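Epoxide hydrolase (Aspergillus niger, PDB 3G02) probably hydrolyses epoxides to vicinal diols, here as an enantioselective variant of an alpha/beta-hydrolase-fold enzyme obtained by directed evolution. Local coordinates at residues E124-P127 with I128-L131; R200-G203 with V204-A208; D248-A251 with Y252-E255; S300-L304 with T305-P309. The protein carries 9 engineered substitutions. All blocks are in the same frame, centred on the assembly; numbering follows the deposited sequence.

Interaction 1 of 4, residues E124-P127 with I128-L131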
loop_
_atom_site.group_PDB
_atom_site.type_symbol
_atom_site.label_atom_id
_atom_site.label_comp_id
_atom_site.label_asym_id
_atom_site.label_seq_id
_atom_site.Cartn_x
_atom_site.Cartn_y
_atom_site.Cartn_z
ATOM N N GLU A 124 -0.036 -0.218 -24.545
ATOM C CA GLU A 124 1.416 -0.072 -24.508
ATOM C C GLU A 124 2.102 -0.520 -25.792
ATOM O O GLU A 124 3.215 -0.078 -26.087
ATOM C CB GLU A 124 1.997 -0.844 -23.336
ATOM C CG GLU A 124 1.646 -0.259 -22.001
ATOM C CD GLU A 124 2.282 -1.018 -20.863
ATOM O OE1 GLU A 124 2.267 -2.266 -20.894
ATOM O OE2 GLU A 124 2.793 -0.364 -19.934
ATOM N N PHE A 125 1.453 -1.409 -26.539
ATOM C CA PHE A 125 2.031 -1.925 -27.772
ATOM C C PHE A 125 1.612 -1.167 -29.023
ATOM O O PHE A 125 2.055 -1.502 -30.121
ATOM C CB PHE A 125 1.746 -3.427 -27.909
ATOM C CG PHE A 125 2.499 -4.267 -26.919
ATOM C CD1 PHE A 125 3.845 -4.555 -27.122
ATOM C CD2 PHE A 125 1.874 -4.752 -25.770
ATOM C CE1 PHE A 125 4.561 -5.318 -26.204
ATOM C CE2 PHE A 125 2.579 -5.517 -24.848
ATOM C CZ PHE A 125 3.924 -5.803 -25.064
ATOM N N TYR A 126 0.773 -0.146 -28.859
ATOM C CA TYR A 126 0.305 0.641 -30.004
ATOM C C TYR A 126 1.433 1.327 -30.793
ATOM O O TYR A 126 1.425 1.262 -32.019
ATOM C CB TYR A 126 -0.800 1.627 -29.602
ATOM C CG TYR A 126 -2.203 1.061 -29.762
ATOM C CD1 TYR A 126 -2.484 -0.278 -29.457
ATOM C CD2 TYR A 126 -3.251 1.868 -30.205
ATOM C CE1 TYR A 126 -3.769 -0.796 -29.605
ATOM C CE2 TYR A 126 -4.538 1.357 -30.347
ATOM C CZ TYR A 126 -4.786 0.028 -30.051
ATOM O OH TYR A 126 -6.059 -0.473 -30.196
ATOM N N PRO A 127 2.404 1.979 -30.111
ATOM C CA PRO A 127 3.539 2.499 -30.884
ATOM C C PRO A 127 4.226 1.455 -31.770
ATOM O O PRO A 127 4.560 1.759 -32.919
ATOM C CB PRO A 127 4.482 3.027 -29.796
ATOM C CG PRO A 127 3.540 3.477 -28.725
ATOM C CD PRO A 127 2.519 2.361 -28.687
ATOM N N ILE A 128 4.409 0.238 -31.258
ATOM C CA ILE A 128 5.007 -0.841 -32.053
ATOM C C ILE A 128 4.091 -1.286 -33.202
ATOM O O ILE A 128 4.551 -1.475 -34.331
ATOM C CB ILE A 128 5.454 -2.032 -31.165
ATOM C CG1 ILE A 128 6.719 -1.645 -30.387
ATOM C CG2 ILE A 128 5.674 -3.301 -32.006
ATOM C CD1 ILE A 128 7.181 -2.666 -29.368
ATOM N N LEU A 129 2.800 -1.441 -32.923
ATOM C CA LEU A 129 1.839 -1.756 -33.982
ATOM C C LEU A 129 1.859 -0.705 -35.091
ATOM O O LEU A 129 1.796 -1.044 -36.279
ATOM C CB LEU A 129 0.421 -1.927 -33.418
ATOM C CG LEU A 129 0.179 -3.097 -32.457
ATOM C CD1 LEU A 129 -1.301 -3.172 -32.116
ATOM C CD2 LEU A 129 0.673 -4.422 -33.029
ATOM N N GLN A 130 1.965 0.565 -34.703
ATOM C CA GLN A 130 2.017 1.664 -35.668
ATOM C C GLN A 130 3.240 1.550 -36.574
ATOM O O GLN A 130 3.129 1.714 -37.791
ATOM C CB GLN A 130 1.995 3.018 -34.951
ATOM C CG GLN A 130 2.026 4.232 -35.895
ATOM C CD GLN A 130 0.796 4.331 -36.796
ATOM O OE1 GLN A 130 -0.309 3.943 -36.413
ATOM N NE2 GLN A 130 0.987 4.869 -37.996
ATOM N N LEU A 131 4.393 1.246 -35.984
ATOM C CA LEU A 131 5.614 1.063 -36.760
ATOM C C LEU A 131 5.435 -0.049 -37.792
ATOM O O LEU A 131 5.795 0.119 -38.958
ATOM C CB LEU A 131 6.806 0.775 -35.847
ATOM C CG LEU A 131 7.286 1.907 -34.932
ATOM C CD1 LEU A 131 8.259 1.362 -33.907
ATOM C CD2 LEU A 131 7.918 3.054 -35.723
HETATM O O HOH W 1 4.725 -0.083 -28.366
#
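With chi1 at -65°, Leu129 holds CG anti to its carbonyl carbon, while the first torsion of Tyr126, -92°, lies off a staggered position; together they bring Leu129 CD1 to 4.1 Å from Tyr126 CD1. The methyl approaches the ring at a slant, neither over its face nor at its edge. One residue earlier, CD1 of Ile128 comes up to the edge of the Phe125 ring, near the ring plane and 4.4 Å from Phe125 CD1. A short 3-10 segment ending at Phe125 leads here into the first turn of helix 126-135, the helix of a beta-alpha-beta unit between strands 110-115 and 143-148, and the side chains of Phe125 and Leu129 touch Val147 of the latter strand. Leu129 N donates a nearly straight bond to Phe125 O (2.9 Å, 168°), followed by Gln130 N to Tyr126 O at 2.8 Å and Leu131 N to Pro127 O at 3.1 Å. Just before them a water replaces the direct helical bond, giving a hydrogen to Glu124 O (2.7 Å) and accepting one from Ile128 N (2.9 Å). The Tyr126 hydroxyl is hydrogen-bonded to Leu82 O, and the Phe125 side chain lies about 9 Å from that of Asp193, the predicted nucleophile.

Interaction 2 of 4, residues R200-G203 with V204-A208. With FMT (formic acid), chain D.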
loop_
_atom_site.group_PDB
_atom_site.type_symbol
_atom_site.label_atom_id
_atom_site.label_comp_id
_atom_site.label_asym_id
_atom_site.label_seq_id
_atom_site.Cartn_x
_atom_site.Cartn_y
_atom_site.Cartn_z
ATOM N N ARG A 200 6.983 -17.070 -19.611
ATOM C CA ARG A 200 7.832 -18.150 -19.110
ATOM C C ARG A 200 7.035 -19.450 -18.992
ATOM O O ARG A 200 7.492 -20.503 -19.445
ATOM C CB ARG A 200 8.455 -17.779 -17.759
ATOM C CG ARG A 200 9.350 -18.872 -17.164
ATOM C CD ARG A 200 10.165 -18.380 -15.975
ATOM N NE ARG A 200 11.183 -17.406 -16.370
ATOM C CZ ARG A 200 12.408 -17.712 -16.792
ATOM N NH1 ARG A 200 12.801 -18.981 -16.878
ATOM N NH2 ARG A 200 13.253 -16.743 -17.125
ATOM N N LEU A 201 5.847 -19.369 -18.395
ATOM C CA LEU A 201 4.989 -20.546 -18.228
ATOM C C LEU A 201 4.568 -21.141 -19.571
ATOM O O LEU A 201 4.515 -22.368 -19.726
ATOM C CB LEU A 201 3.760 -20.216 -17.377
ATOM C CG LEU A 201 3.999 -19.839 -15.912
ATOM C CD1 LEU A 201 2.691 -19.437 -15.264
ATOM C CD2 LEU A 201 4.654 -20.977 -15.131
ATOM N N LEU A 202 4.280 -20.275 -20.539
ATOM C CA LEU A 202 3.982 -20.721 -21.901
ATOM C C LEU A 202 5.172 -21.453 -22.525
ATOM O O LEU A 202 5.010 -22.521 -23.125
ATOM C CB LEU A 202 3.539 -19.540 -22.773
ATOM C CG LEU A 202 2.173 -18.950 -22.393
ATOM C CD1 LEU A 202 1.962 -17.581 -23.013
ATOM C CD2 LEU A 202 1.036 -19.898 -22.774
ATOM N N GLY A 203 6.367 -20.890 -22.366
ATOM C CA GLY A 203 7.586 -21.529 -22.856
ATOM C C GLY A 203 7.838 -22.878 -22.205
ATOM O O GLY A 203 8.243 -23.833 -22.871
ATOM N N VAL A 204 7.579 -22.954 -20.904
ATOM C CA VAL A 204 7.855 -24.151 -20.107
ATOM C C VAL A 204 6.881 -25.304 -20.381
ATOM O O VAL A 204 7.305 -26.458 -20.523
ATOM C CB VAL A 204 7.883 -23.805 -18.589
ATOM C CG1 VAL A 204 7.887 -25.064 -17.720
ATOM C CG2 VAL A 204 9.090 -22.935 -18.270
ATOM N N GLY A 205 5.591 -24.994 -20.474
ATOM C CA GLY A 205 4.564 -26.033 -20.416
ATOM C C GLY A 205 3.572 -26.150 -21.553
ATOM O O GLY A 205 2.730 -27.051 -21.547
ATOM N N PHE A 206 3.664 -25.260 -22.537
ATOM C CA PHE A 206 2.691 -25.232 -23.623
ATOM C C PHE A 206 3.362 -25.523 -24.963
ATOM O O PHE A 206 4.206 -24.753 -25.430
ATOM C CB PHE A 206 1.934 -23.895 -23.638
ATOM C CG PHE A 206 1.009 -23.706 -22.458
ATOM C CD1 PHE A 206 1.509 -23.323 -21.214
ATOM C CD2 PHE A 206 -0.360 -23.911 -22.591
ATOM C CE1 PHE A 206 0.660 -23.147 -20.123
ATOM C CE2 PHE A 206 -1.218 -23.734 -21.505
ATOM C CZ PHE A 206 -0.703 -23.355 -20.271
ATOM N N ASP A 207 2.990 -26.652 -25.565
ATOM C CA ASP A 207 3.660 -27.152 -26.767
ATOM C C ASP A 207 3.581 -26.212 -27.964
ATOM O O ASP A 207 4.519 -26.147 -28.762
ATOM C CB ASP A 207 3.114 -28.527 -27.157
ATOM C CG ASP A 207 3.584 -29.628 -26.227
ATOM O OD1 ASP A 207 3.105 -30.771 -26.387
ATOM O OD2 ASP A 207 4.427 -29.365 -25.342
ATOM N N ALA A 208 2.467 -25.493 -28.081
ATOM C CA ALA A 208 2.254 -24.560 -29.186
ATOM C C ALA A 208 3.170 -23.338 -29.095
ATOM O O ALA A 208 3.463 -22.706 -30.106
ATOM C CB ALA A 208 0.800 -24.140 -29.259
HETATM C C FMT D . 10.085 -13.978 -15.775
HETATM O O1 FMT D . 10.047 -12.962 -15.082
HETATM O O2 FMT D . 11.073 -14.708 -15.862
#
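The carbonyl oxygen of Leu201 is met from two directions: Gly205 N donates a hydrogen bond to it at 2.9 Å, and the Phe206 ring turns its edge to the same atom, with Phe206 CD1 3.5 Å away and the oxygen in the ring plane. Phe206 reaches this place because its chi1 of -69° sets CG anti to the carbonyl carbon and folds the ring back along the helix. One face of the ring then receives Leu202 CD2, a CH-pi contact with the methyl 4.0 Å from the Phe206 centroid and 21° off the normal, shifted toward the rim. Two further backbone bonds, both bent, complete the turn: Val204 N to Arg200 O (2.9 Å) and Phe206 N to Leu202 O (3.1 Å). Val204 adds a close methyl, its CG2 lying 3.1 Å from Arg200 O. At the other end of the segment the Arg200 chain bends at chi3 and presents the edge of its guanidinium to a formate, probably from the crystallisation liquor. Arg200 NE gives formate O2 a bond of 2.7 Å (158°), and NH2 a weak one; NH1 is held by the carbonyls of Thr361 and Leu335. The ring and methyl thus pack at the C-terminal turn of helix 194-205, the connection in a beta-alpha-beta unit from strand 187-191 to strand 209-214, and the helix that follows what looks like the nucleophile elbow of the alpha/beta hydrolase fold.

Interaction 3 of 4, residues D248-A251 with Y252-E255. Engineered in segment 248-251: Tyr250 (natural residue Leu). With FMT (formic acid), chain C.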
loop_
_atom_site.group_PDB
_atom_site.type_symbol
_atom_site.label_atom_id
_atom_site.label_comp_id
_atom_site.label_asym_id
_atom_site.label_seq_id
_atom_site.Cartn_x
_atom_site.Cartn_y
_atom_site.Cartn_z
ATOM N N ASP A 248 12.841 -0.656 -1.137
ATOM C CA ASP A 248 12.234 0.667 -1.023
ATOM C C ASP A 248 11.109 0.854 -2.035
ATOM O O ASP A 248 10.241 1.696 -1.842
ATOM C CB ASP A 248 13.284 1.768 -1.209
ATOM C CG ASP A 248 12.697 3.167 -1.068
ATOM O OD1 ASP A 248 12.326 3.545 0.065
ATOM O OD2 ASP A 248 12.605 3.878 -2.087
ATOM N N GLY A 249 11.126 0.068 -3.108
ATOM C CA GLY A 249 10.200 0.283 -4.212
ATOM C C GLY A 249 9.077 -0.732 -4.350
ATOM O O GLY A 249 8.323 -0.678 -5.313
ATOM N N TYR A 250 8.950 -1.640 -3.387
ATOM C CA TYR A 250 8.123 -2.831 -3.577
ATOM C C TYR A 250 6.868 -2.885 -2.713
ATOM O O TYR A 250 6.098 -3.841 -2.797
ATOM C CB TYR A 250 8.977 -4.083 -3.323
ATOM C CG TYR A 250 8.558 -5.316 -4.082
ATOM C CD1 TYR A 250 8.520 -5.325 -5.473
ATOM C CD2 TYR A 250 8.227 -6.487 -3.403
ATOM C CE1 TYR A 250 8.149 -6.472 -6.176
ATOM C CE2 TYR A 250 7.858 -7.630 -4.090
ATOM C CZ TYR A 250 7.820 -7.616 -5.474
ATOM O OH TYR A 250 7.458 -8.762 -6.149
ATOM N N ALA A 251 6.655 -1.867 -1.883
ATOM C CA ALA A 251 5.523 -1.898 -0.960
ATOM C C ALA A 251 4.191 -2.029 -1.688
ATOM O O ALA A 251 3.312 -2.756 -1.223
ATOM C CB ALA A 251 5.519 -0.671 -0.074
ATOM N N TYR A 252 4.040 -1.343 -2.827
ATOM C CA TYR A 252 2.794 -1.412 -3.595
ATOM C C TYR A 252 2.460 -2.869 -3.945
ATOM O O TYR A 252 1.308 -3.295 -3.826
ATOM C CB TYR A 252 2.884 -0.550 -4.873
ATOM C CG TYR A 252 3.689 -1.236 -5.936
ATOM C CD1 TYR A 252 5.081 -1.308 -5.838
ATOM C CD2 TYR A 252 3.066 -1.872 -7.006
ATOM C CE1 TYR A 252 5.824 -1.997 -6.776
ATOM C CE2 TYR A 252 3.797 -2.555 -7.948
ATOM C CZ TYR A 252 5.182 -2.613 -7.829
ATOM O OH TYR A 252 5.929 -3.304 -8.756
ATOM N N ALA A 253 3.487 -3.627 -4.340
ATOM C CA ALA A 253 3.336 -5.008 -4.786
ATOM C C ALA A 253 2.955 -5.892 -3.610
ATOM O O ALA A 253 2.119 -6.789 -3.738
ATOM C CB ALA A 253 4.638 -5.503 -5.421
ATOM N N MET A 254 3.563 -5.625 -2.458
ATOM C CA MET A 254 3.221 -6.362 -1.243
ATOM C C MET A 254 1.769 -6.136 -0.829
ATOM O O MET A 254 1.105 -7.053 -0.349
ATOM C CB MET A 254 4.168 -5.983 -0.115
ATOM C CG MET A 254 5.601 -6.425 -0.383
ATOM S SD MET A 254 5.859 -8.192 -0.601
ATOM C CE MET A 254 5.085 -8.892 0.854
ATOM N N GLU A 255 1.276 -4.915 -1.034
ATOM C CA GLU A 255 -0.125 -4.611 -0.748
ATOM C C GLU A 255 -1.047 -5.315 -1.746
ATOM O O GLU A 255 -2.049 -5.908 -1.348
ATOM C CB GLU A 255 -0.353 -3.096 -0.723
ATOM C CG GLU A 255 -1.792 -2.675 -0.395
ATOM C CD GLU A 255 -2.231 -2.959 1.038
ATOM O OE1 GLU A 255 -1.396 -3.330 1.892
ATOM O OE2 GLU A 255 -3.446 -2.806 1.313
HETATM C C FMT C . 4.591 -4.716 -11.656
HETATM O O1 FMT C . 5.725 -4.506 -12.072
HETATM O O2 FMT C . 4.272 -4.499 -10.486
#
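Among the apolar contacts, Ala253 CB sits over the centre of the engineered Tyr250 ring, a CH-pi contact 3.7 Å from the ring centroid and 12° off its normal. The same methyl also lies over the centre of one face of Tyr252, so it fills the corner between two rings. Met254, bent at chi2 and chi3, runs across Tyr250 at about a right angle; its SD makes an oblique Met-aromatic contact, 5.1 Å from the Tyr250 centroid and 69° off the normal. The backbone bonds open the helix: Tyr250 O accepts from Met254 N at 3.1 Å and weakly from Ala253 N, and Glu255 N donates to Ala251 O at 3.0 Å. Polar contacts of Tyr252 depend on a chi1 of 77°, which wedges the ring between its own backbone N and carbonyl carbon. Its edge thereby meets Gly249 O, 3.2 Å from Tyr252 CE1, and its hydroxyl donates to O2 of a bound formate (2.7 Å from OH). The formate is also hydrogen-bonded to Tyr315 OH, the predicted proton donor, an arrangement consistent with the tyrosine pair that holds the epoxide oxygen in related hydrolases. The turn joins helix 233-248 to helix 251-258, with Tyr252 packed on Trp277 and Lys281 of helix 271-284 and Ala253 on Tyr315 of helix 315-318, while Asp248 forms a salt bridge to Arg259 of the second subunit.

Interaction 4 of 4, residues S300-L304 with T305-P309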
loop_
_atom_site.group_PDB
_atom_site.type_symbol
_atom_site.label_atom_id
_atom_site.label_comp_id
_atom_site.label_asym_id
_atom_site.label_seq_id
_atom_site.Cartn_x
_atom_site.Cartn_y
_atom_site.Cartn_z
ATOM N N SER A 300 -7.054 7.003 -16.822
ATOM C CA SER A 300 -8.466 7.083 -17.209
ATOM C C SER A 300 -8.958 5.758 -17.779
ATOM O O SER A 300 -10.059 5.320 -17.462
ATOM C CB SER A 300 -8.699 8.208 -18.221
ATOM O OG SER A 300 -8.381 9.466 -17.650
ATOM N N LEU A 301 -8.129 5.118 -18.603
ATOM C CA LEU A 301 -8.443 3.806 -19.160
ATOM C C LEU A 301 -8.685 2.780 -18.053
ATOM O O LEU A 301 -9.674 2.050 -18.085
ATOM C CB LEU A 301 -7.320 3.348 -20.093
ATOM C CG LEU A 301 -7.385 1.933 -20.673
ATOM C CD1 LEU A 301 -8.631 1.721 -21.540
ATOM C CD2 LEU A 301 -6.109 1.641 -21.451
ATOM N N TYR A 302 -7.784 2.740 -17.072
ATOM C CA TYR A 302 -7.969 1.864 -15.912
ATOM C C TYR A 302 -9.239 2.202 -15.134
ATOM O O TYR A 302 -9.985 1.303 -14.724
ATOM C CB TYR A 302 -6.759 1.949 -14.979
ATOM C CG TYR A 302 -5.732 0.861 -15.182
ATOM C CD1 TYR A 302 -5.217 0.579 -16.450
ATOM C CD2 TYR A 302 -5.252 0.122 -14.099
ATOM C CE1 TYR A 302 -4.266 -0.420 -16.635
ATOM C CE2 TYR A 302 -4.299 -0.870 -14.273
ATOM C CZ TYR A 302 -3.808 -1.135 -15.542
ATOM O OH TYR A 302 -2.867 -2.119 -15.705
ATOM N N TRP A 303 -9.486 3.495 -14.935
ATOM C CA TRP A 303 -10.649 3.939 -14.164
ATOM C C TRP A 303 -11.955 3.503 -14.820
ATOM O O TRP A 303 -12.827 2.905 -14.173
ATOM C CB TRP A 303 -10.648 5.460 -13.995
ATOM C CG TRP A 303 -11.887 5.948 -13.297
ATOM C CD1 TRP A 303 -13.015 6.455 -13.884
ATOM C CD2 TRP A 303 -12.137 5.946 -11.887
ATOM N NE1 TRP A 303 -13.945 6.776 -12.926
ATOM C CE2 TRP A 303 -13.434 6.475 -11.690
ATOM C CE3 TRP A 303 -11.391 5.547 -10.767
ATOM C CZ2 TRP A 303 -13.998 6.624 -10.419
ATOM C CZ3 TRP A 303 -11.955 5.690 -9.502
ATOM C CH2 TRP A 303 -13.246 6.226 -9.340
ATOM N N LEU A 304 -12.059 3.789 -16.113
ATOM C CA LEU A 304 -13.292 3.569 -16.867
ATOM C C LEU A 304 -13.618 2.098 -17.111
ATOM O O LEU A 304 -14.740 1.765 -17.493
ATOM C CB LEU A 304 -13.245 4.343 -18.189
ATOM C CG LEU A 304 -13.195 5.869 -18.059
ATOM C CD1 LEU A 304 -12.741 6.518 -19.359
ATOM C CD2 LEU A 304 -14.558 6.415 -17.623
ATOM N N THR A 305 -12.642 1.220 -16.876
ATOM C CA THR A 305 -12.821 -0.218 -17.063
ATOM C C THR A 305 -12.733 -0.990 -15.745
ATOM O O THR A 305 -12.746 -2.220 -15.743
ATOM C CB THR A 305 -11.769 -0.779 -18.033
ATOM O OG1 THR A 305 -10.457 -0.470 -17.543
ATOM C CG2 THR A 305 -11.943 -0.177 -19.428
ATOM N N GLU A 306 -12.644 -0.261 -14.630
ATOM C CA GLU A 306 -12.487 -0.870 -13.300
ATOM C C GLU A 306 -11.385 -1.931 -13.301
ATOM O O GLU A 306 -11.549 -3.018 -12.741
ATOM C CB GLU A 306 -13.816 -1.459 -12.802
ATOM C CG GLU A 306 -14.915 -0.417 -12.605
ATOM C CD GLU A 306 -16.260 -1.021 -12.237
ATOM O OE1 GLU A 306 -16.678 -2.011 -12.880
ATOM O OE2 GLU A 306 -16.907 -0.498 -11.306
ATOM N N SER A 307 -10.268 -1.600 -13.943
ATOM C CA SER A 307 -9.149 -2.528 -14.105
ATOM C C SER A 307 -8.462 -2.876 -12.798
ATOM O O SER A 307 -8.196 -4.050 -12.535
ATOM C CB SER A 307 -8.105 -1.951 -15.060
ATOM O OG SER A 307 -8.560 -1.981 -16.398
ATOM N N PHE A 308 -8.173 -1.867 -11.978
ATOM C CA PHE A 308 -7.271 -2.091 -10.861
ATOM C C PHE A 308 -7.683 -3.240 -9.923
ATOM O O PHE A 308 -6.867 -4.127 -9.662
ATOM C CB PHE A 308 -6.968 -0.827 -10.047
ATOM C CG PHE A 308 -6.058 -1.108 -8.900
ATOM C CD1 PHE A 308 -4.678 -1.118 -9.087
ATOM C CD2 PHE A 308 -6.576 -1.465 -7.659
ATOM C CE1 PHE A 308 -3.825 -1.436 -8.042
ATOM C CE2 PHE A 308 -5.731 -1.789 -6.604
ATOM C CZ PHE A 308 -4.355 -1.769 -6.793
ATOM N N PRO A 309 -8.925 -3.213 -9.391
ATOM C CA PRO A 309 -9.271 -4.279 -8.446
ATOM C C PRO A 309 -9.291 -5.686 -9.049
ATOM O O PRO A 309 -9.178 -6.667 -8.306
ATOM C CB PRO A 309 -10.671 -3.881 -7.964
ATOM C CG PRO A 309 -11.213 -3.010 -9.050
ATOM C CD PRO A 309 -10.029 -2.243 -9.549
HETATM O O HOH W 2 -8.994 0.883 -12.141
#
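Thr305 OG1 donates to Leu301 O at 2.7 Å, the shortest polar link between the two segments. A chi1 of 56° places this hydroxyl between the threonine's own backbone N and carbonyl carbon, turned back over the helix end, and there it also accepts a hydrogen from Ser307 OG (2.7 Å from OG1). The amide of Thr305 makes only weak bonds, to Leu301 O and Tyr302 O. Two straighter backbone bonds close the helix: Ser307 N reaches Tyr302 O at 3.0 Å, almost straight (168°) and in the carbonyl plane, while Glu306 N reaches Trp303 O at 3.2 Å from well above that carbonyl's plane. With Glu306 at positive phi as the C-prime residue, this is a Schellman motif, ending helix 292-304 just before helix 307-311 begins. On the side-chain level, Ser307 CB lies over one face of the Tyr302 ring, 3.8 Å from its centroid and 19° off the normal, displaced toward the rim. A water links the next pair of backbone atoms, accepting from Phe308 N (2.9 Å) and giving a weak bond to Tyr302 O (2.8 Å).

Farther out, Tyr302 OH is fixed by Gly120 O, and Thr154 N is hydrogen-bonded to Ser307 OG. Across the subunit boundary, Trp303 packs on Lys40 of the second subunit. The hydroxyls therefore form a directional relay, Thr154 N to Ser307 OG to Thr305 OG1 to Leu301 O, so that a carbonyl of the last helical turn, poorly served by the backbone, takes its short bond from the Thr305 hydroxyl, which Ser307 in turn holds, uncharged groups in a largely buried setting.

How the interactions relate
Interactions 1 and 2 both concern helices that cross between parallel strands of the central sheet, but at contrary ends: 124-131 begins its helix in buried surroundings, whereas 200-208 ends one where the chain is partly exposed. Interactions 3 and 4 belong to the helical region between strands 209-214 and 340-345, consistent with the cap of this family, and both touch the second subunit. Their nearest atoms are about 7 Å apart, as are those of interactions 1 and 4. Chemistry follows place: aliphatic groups meet rings beside the sheet, interaction 3 packs a methyl between aromatic rings and sends a tyrosine hydroxyl to the probable active site, and hydroxyl bonds join the backbone cap at the helix end of interaction 4.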